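Local coordinates for protein fervidolysin (Fervidobacterium pennivorans, PDB 1R6V) that degrades keratin into peptides as a subtilisin-like serine protease of the S8 family, letting its bacterium grow on native feathers, at residues 94-99 against 269-274; 276-281 against 308-313. The protein carries 1 engineered substitution. One frame throughout, in Å; residues are numbered along the deposited sequence.

Contact 1 (94-99 against 269-274)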
loop_
_atom_site.group_PDB
_atom_site.type_symbol
_atom_site.label_atom_id
_atom_site.label_comp_id
_atom_site.label_asym_id
_atom_site.label_seq_id
_atom_site.Cartn_x
_atom_site.Cartn_y
_atom_site.Cartn_z
ATOM N N PRO A 94 -11.065 -4.563 -1.017
ATOM C CA PRO A 94 -11.633 -4.485 0.331
ATOM C C PRO A 94 -10.729 -3.550 1.158
ATOM O O PRO A 94 -9.710 -3.057 0.658
ATOM C CB PRO A 94 -11.515 -5.923 0.834
ATOM C CG PRO A 94 -10.213 -6.351 0.230
ATOM C CD PRO A 94 -10.307 -5.819 -1.202
ATOM N N SER A 95 -11.115 -3.286 2.401
ATOM C CA SER A 95 -10.265 -2.522 3.303
ATOM C C SER A 95 -9.528 -3.677 3.967
ATOM O O SER A 95 -10.160 -4.635 4.443
ATOM C CB SER A 95 -11.084 -1.772 4.354
ATOM O OG SER A 95 -10.253 -1.302 5.402
ATOM N N TYR A 96 -8.209 -3.626 3.991
ATOM C CA TYR A 96 -7.450 -4.714 4.580
ATOM C C TYR A 96 -7.223 -4.585 6.082
ATOM O O TYR A 96 -7.347 -3.507 6.654
ATOM C CB TYR A 96 -6.116 -4.853 3.858
ATOM C CG TYR A 96 -6.283 -5.298 2.421
ATOM C CD1 TYR A 96 -6.326 -4.365 1.385
ATOM C CD2 TYR A 96 -6.417 -6.649 2.098
ATOM C CE1 TYR A 96 -6.498 -4.767 0.056
ATOM C CE2 TYR A 96 -6.588 -7.062 0.761
ATOM C CZ TYR A 96 -6.626 -6.110 -0.244
ATOM O OH TYR A 96 -6.801 -6.480 -1.557
ATOM N N LYS A 97 -6.893 -5.706 6.720
ATOM C CA LYS A 97 -6.637 -5.702 8.150
ATOM C C LYS A 97 -5.306 -5.006 8.438
ATOM O O LYS A 97 -4.322 -5.219 7.723
ATOM C CB LYS A 97 -6.570 -7.142 8.683
ATOM C CG LYS A 97 -7.860 -7.943 8.549
ATOM C CD LYS A 97 -8.952 -7.438 9.484
ATOM C CE LYS A 97 -10.190 -8.309 9.408
ATOM N NZ LYS A 97 -9.864 -9.739 9.658
ATOM N N ARG A 98 -5.283 -4.162 9.466
ATOM C CA ARG A 98 -4.038 -3.479 9.872
ATOM C C ARG A 98 -3.949 -3.515 11.383
ATOM O O ARG A 98 -4.962 -3.574 12.069
ATOM C CB ARG A 98 -4.024 -2.001 9.474
ATOM C CG ARG A 98 -4.374 -1.712 8.043
ATOM C CD ARG A 98 -3.285 -2.060 7.048
ATOM N NE ARG A 98 -3.779 -1.814 5.703
ATOM C CZ ARG A 98 -3.222 -2.278 4.591
ATOM N NH1 ARG A 98 -2.114 -3.016 4.649
ATOM N NH2 ARG A 98 -3.810 -2.051 3.415
ATOM N N GLU A 99 -2.735 -3.446 11.901
ATOM C CA GLU A 99 -2.556 -3.444 13.333
ATOM C C GLU A 99 -1.538 -2.391 13.683
ATOM O O GLU A 99 -0.655 -2.073 12.891
ATOM C CB GLU A 99 -2.053 -4.807 13.819
ATOM C CG GLU A 99 -2.962 -5.949 13.416
ATOM C CD GLU A 99 -2.491 -7.300 13.922
ATOM O OE1 GLU A 99 -1.365 -7.715 13.569
ATOM O OE2 GLU A 99 -3.260 -7.950 14.669
ATOM N N GLY A 269 0.393 -1.129 10.286
ATOM C CA GLY A 269 0.509 -1.776 9.003
ATOM C C GLY A 269 -0.187 -3.104 8.886
ATOM O O GLY A 269 -0.780 -3.598 9.844
ATOM N N GLY A 270 -0.094 -3.673 7.691
ATOM C CA GLY A 270 -0.714 -4.953 7.404
ATOM C C GLY A 270 -0.223 -5.511 6.084
ATOM O O GLY A 270 0.398 -4.808 5.289
ATOM N N TRP A 271 -0.518 -6.785 5.844
ATOM C CA TRP A 271 -0.099 -7.472 4.627
ATOM C C TRP A 271 -0.677 -6.914 3.313
ATOM O O TRP A 271 0.010 -6.849 2.285
ATOM C CB TRP A 271 -0.480 -8.964 4.736
ATOM C CG TRP A 271 -0.477 -9.693 3.418
ATOM C CD1 TRP A 271 0.597 -10.250 2.791
ATOM C CD2 TRP A 271 -1.596 -9.875 2.530
ATOM N NE1 TRP A 271 0.222 -10.760 1.570
ATOM C CE2 TRP A 271 -1.116 -10.545 1.385
ATOM C CE3 TRP A 271 -2.950 -9.533 2.596
ATOM C CZ2 TRP A 271 -1.946 -10.876 0.307
ATOM C CZ3 TRP A 271 -3.779 -9.863 1.523
ATOM C CH2 TRP A 271 -3.271 -10.528 0.396
ATOM N N GLY A 272 -1.933 -6.497 3.355
ATOM C CA GLY A 272 -2.601 -6.041 2.146
ATOM C C GLY A 272 -2.077 -4.865 1.352
ATOM O O GLY A 272 -1.886 -3.790 1.906
ATOM N N TYR A 273 -1.838 -5.074 0.055
ATOM C CA TYR A 273 -1.392 -3.986 -0.823
ATOM C C TYR A 273 -2.691 -3.294 -1.185
ATOM O O TYR A 273 -3.546 -3.880 -1.850
ATOM C CB TYR A 273 -0.772 -4.516 -2.116
ATOM C CG TYR A 273 -0.185 -3.440 -3.008
ATOM C CD1 TYR A 273 1.176 -3.163 -2.984
ATOM C CD2 TYR A 273 -0.986 -2.721 -3.906
ATOM C CE1 TYR A 273 1.733 -2.216 -3.831
ATOM C CE2 TYR A 273 -0.434 -1.766 -4.759
ATOM C CZ TYR A 273 0.933 -1.527 -4.714
ATOM O OH TYR A 273 1.506 -0.622 -5.576
ATOM N N SER A 274 -2.835 -2.050 -0.762
ATOM C CA SER A 274 -4.064 -1.304 -1.030
ATOM C C SER A 274 -3.830 -0.225 -2.063
ATOM O O SER A 274 -2.923 0.597 -1.908
ATOM C CB SER A 274 -4.564 -0.668 0.276
ATOM O OG SER A 274 -5.547 0.333 0.061
HETATM O O HOH W 1 -7.598 -1.080 0.900
HETATM O O HOH W 2 -5.736 -4.272 -3.606
HETATM O O HOH W 3 -3.812 -6.923 5.528
HETATM O O HOH W 4 0.335 -6.465 11.199
#

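Contact 2 (276-281 against 308-313)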
loop_
_atom_site.group_PDB
_atom_site.type_symbol
_atom_site.label_atom_id
_atom_site.label_comp_id
_atom_site.label_asym_id
_atom_site.label_seq_id
_atom_site.Cartn_x
_atom_site.Cartn_y
_atom_site.Cartn_z
ATOM N N THR A 276 -5.931 2.074 -2.685
ATOM C CA THR A 276 -6.449 3.271 -2.048
ATOM C C THR A 276 -5.403 3.904 -1.144
ATOM O O THR A 276 -5.183 5.119 -1.188
ATOM C CB THR A 276 -7.700 2.946 -1.212
ATOM O OG1 THR A 276 -8.730 2.508 -2.096
ATOM C CG2 THR A 276 -8.205 4.194 -0.449
ATOM N N MET A 277 -4.746 3.087 -0.324
ATOM C CA MET A 277 -3.730 3.637 0.569
ATOM C C MET A 277 -2.533 4.186 -0.216
ATOM O O MET A 277 -1.919 5.179 0.192
ATOM C CB MET A 277 -3.256 2.583 1.574
ATOM C CG MET A 277 -2.499 3.199 2.769
ATOM S SD MET A 277 -3.492 4.364 3.817
ATOM C CE MET A 277 -4.906 3.120 4.348
ATOM N N LYS A 278 -2.215 3.540 -1.337
ATOM C CA LYS A 278 -1.108 3.959 -2.205
ATOM C C LYS A 278 -1.457 5.361 -2.686
ATOM O O LYS A 278 -0.645 6.290 -2.634
ATOM C CB LYS A 278 -1.001 3.017 -3.417
ATOM C CG LYS A 278 0.102 3.351 -4.440
ATOM C CD LYS A 278 1.448 2.859 -3.961
ATOM C CE LYS A 278 2.486 2.846 -5.082
ATOM N NZ LYS A 278 2.885 4.212 -5.553
ATOM N N GLU A 279 -2.696 5.505 -3.142
ATOM C CA GLU A 279 -3.155 6.803 -3.640
ATOM C C GLU A 279 -3.100 7.887 -2.575
ATOM O O GLU A 279 -2.740 9.031 -2.848
ATOM C CB GLU A 279 -4.593 6.711 -4.164
ATOM C CG GLU A 279 -4.749 6.091 -5.515
ATOM C CD GLU A 279 -4.035 6.874 -6.611
ATOM O OE1 GLU A 279 -4.409 8.026 -6.909
ATOM O OE2 GLU A 279 -3.096 6.322 -7.177
ATOM N N ALA A 280 -3.468 7.538 -1.347
ATOM C CA ALA A 280 -3.450 8.508 -0.267
ATOM C C ALA A 280 -2.015 8.928 0.084
ATOM O O ALA A 280 -1.737 10.108 0.312
ATOM C CB ALA A 280 -4.137 7.925 0.949
ATOM N N PHE A 281 -1.119 7.953 0.165
ATOM C CA PHE A 281 0.266 8.269 0.463
ATOM C C PHE A 281 0.883 9.099 -0.642
ATOM O O PHE A 281 1.626 10.046 -0.364
ATOM C CB PHE A 281 1.081 6.994 0.679
ATOM C CG PHE A 281 1.203 6.618 2.117
ATOM C CD1 PHE A 281 0.083 6.231 2.851
ATOM C CD2 PHE A 281 2.430 6.715 2.761
ATOM C CE1 PHE A 281 0.181 5.950 4.234
ATOM C CE2 PHE A 281 2.547 6.436 4.142
ATOM C CZ PHE A 281 1.422 6.056 4.874
ATOM N N ALA A 308 4.458 0.737 5.109
ATOM C CA ALA A 308 5.925 0.803 5.104
ATOM C C ALA A 308 6.546 0.477 3.748
ATOM O O ALA A 308 7.560 1.063 3.364
ATOM C CB ALA A 308 6.503 -0.151 6.184
ATOM N N GLY A 309 5.935 -0.468 3.028
ATOM C CA GLY A 309 6.446 -0.892 1.733
ATOM C C GLY A 309 6.177 -0.007 0.527
ATOM O O GLY A 309 6.642 -0.319 -0.573
ATOM N N TYR A 310 5.423 1.077 0.689
ATOM C CA TYR A 310 5.176 1.952 -0.469
ATOM C C TYR A 310 6.425 2.784 -0.764
ATOM O O TYR A 310 7.051 3.326 0.153
ATOM C CB TYR A 310 3.995 2.889 -0.199
ATOM C CG TYR A 310 2.652 2.178 -0.134
ATOM C CD1 TYR A 310 1.743 2.471 0.882
ATOM C CD2 TYR A 310 2.286 1.236 -1.097
ATOM C CE1 TYR A 310 0.497 1.839 0.946
ATOM C CE2 TYR A 310 1.037 0.599 -1.043
ATOM C CZ TYR A 310 0.158 0.915 -0.015
ATOM O OH TYR A 310 -1.078 0.312 0.032
ATOM N N PRO A 311 6.803 2.908 -2.048
ATOM C CA PRO A 311 7.998 3.699 -2.361
ATOM C C PRO A 311 7.867 5.160 -1.988
ATOM O O PRO A 311 6.801 5.761 -2.165
ATOM C CB PRO A 311 8.175 3.487 -3.864
ATOM C CG PRO A 311 6.760 3.223 -4.358
ATOM C CD PRO A 311 6.223 2.313 -3.265
ATOM N N GLY A 312 8.945 5.716 -1.435
ATOM C CA GLY A 312 8.962 7.116 -1.072
ATOM C C GLY A 312 8.896 7.441 0.408
ATOM O O GLY A 312 9.304 8.535 0.822
ATOM N N VAL A 313 8.355 6.527 1.206
ATOM C CA VAL A 313 8.262 6.776 2.637
ATOM C C VAL A 313 9.641 6.647 3.266
ATOM O O VAL A 313 10.557 6.089 2.658
ATOM C CB VAL A 313 7.323 5.773 3.351
ATOM C CG1 VAL A 313 5.964 5.765 2.679
ATOM C CG2 VAL A 313 7.930 4.399 3.377
HETATM O O HOH W 5 4.238 5.105 -2.993
#

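Contact 1 (94-99 against 269-274)
The phenol ring of Y96 overlaps the backbone of G272, whose CA stands 4.0 Å from the ring centroid and 21° off the ring normal, a CH-pi contact over one face. The contact joins the inferred propeptide to the S8 catalytic domain: short strand 99-100 runs antiparallel to 263-269, consistent with a propeptide laid against the catalytic sheet, with the side-chain positions of G269 and S381 about 11 Å apart. Where the two segments pair as strands, E99 and G269 form an antiparallel hydrogen-bonded pair, E99 N giving to G269 O (2.8 Å) and G269 N to E99 O (3.0 Å). P94 CG covers the other face of the Y96 ring, so the tyrosine is sandwiched between a proline and a glycine; a side chain at G272 would run into it. W271 CZ3 comes obliquely to Y96 CE2, at 4.0 Å, while Y96 OH bonds to E23 O. R98 reaches back along its own segment because its chain folds at chi2 (-74°), which brings the guanidinium under Y96 CB. Both terminal nitrogens grip one acceptor lying in the guanidinium plane: R98 NH1 to G272 O (2.9 Å) uses a lone pair in the carbonyl plane, whereas R98 NH2 to the same oxygen (3.0 Å) approaches from above that plane. NE forms a salt bridge with D246, which also receives Y96 N and, through its own backbone N, binds S95 OG. A leucine in place of R98 would remove the three guanidinium nitrogens and is likely to leave the G272 carbonyl without two bonds and the D246 carboxylate without its charged mate. A water lies 2.8 Å from K97 O and accepts from G272 N (2.9 Å).

Contact 2 (276-281 against 308-313)
Helix 275-286 is the crossover of a beta-alpha-beta unit in the subtilase alpha/beta fold, linking parallel strands 263-269 and 290-294, and its first turns receive the side chain of Y310 from the loop before strand 314-322. K278 CA sits over one face of the Y310 ring, 4.1 Å from the centroid. The lysine chain then bends at chi2 (80°), bringing CD to 3.4 Å from Y310 CD2. M277 meets the ring at its edge, CG lying 3.8 Å from Y310 CE1, and S274 N, just ahead of the helix, hydrogen-bonds to Y310 OH. K278 NZ forms a salt bridge with D282 and bonds to R489 O; a water accepts from K278 NZ (3.0 Å) and donates to P311 O (2.8 Å). The type II turn from Y310 to V313 swings the valine to the next helical turn, where V313 CG1 touches F281 CD2 at 3.7 Å. F281 and Y310 meet obliquely, planes at 49°. Farther in, F281 rests on strand 290-294 and on I253 of helix 246-258, while P311 packs against strand 487-494, which falls within the Ig-like sequence family, so the loop also touches a beta-sandwich domain.

Both contacts are largely buried and lie in series along the chain: contact 1 ends at S274, the N-cap of the helix that carries 276-281 in contact 2. Contact 1 binds two loops across the interface with the inferred propeptide, with mainly polar chemistry of backbone bonds, an arginine and bridging waters, and its K97 and E99 are exposed. In contact 2 no direct hydrogen bond crosses between the segments; aromatic and aliphatic surfaces do the work inside the catalytic domain, and every touching residue is buried. The two meet where S274 O lies 2.7 Å from Y310 OH, a probable hydrogen bond, and where Y273 packs on Y310 and K278.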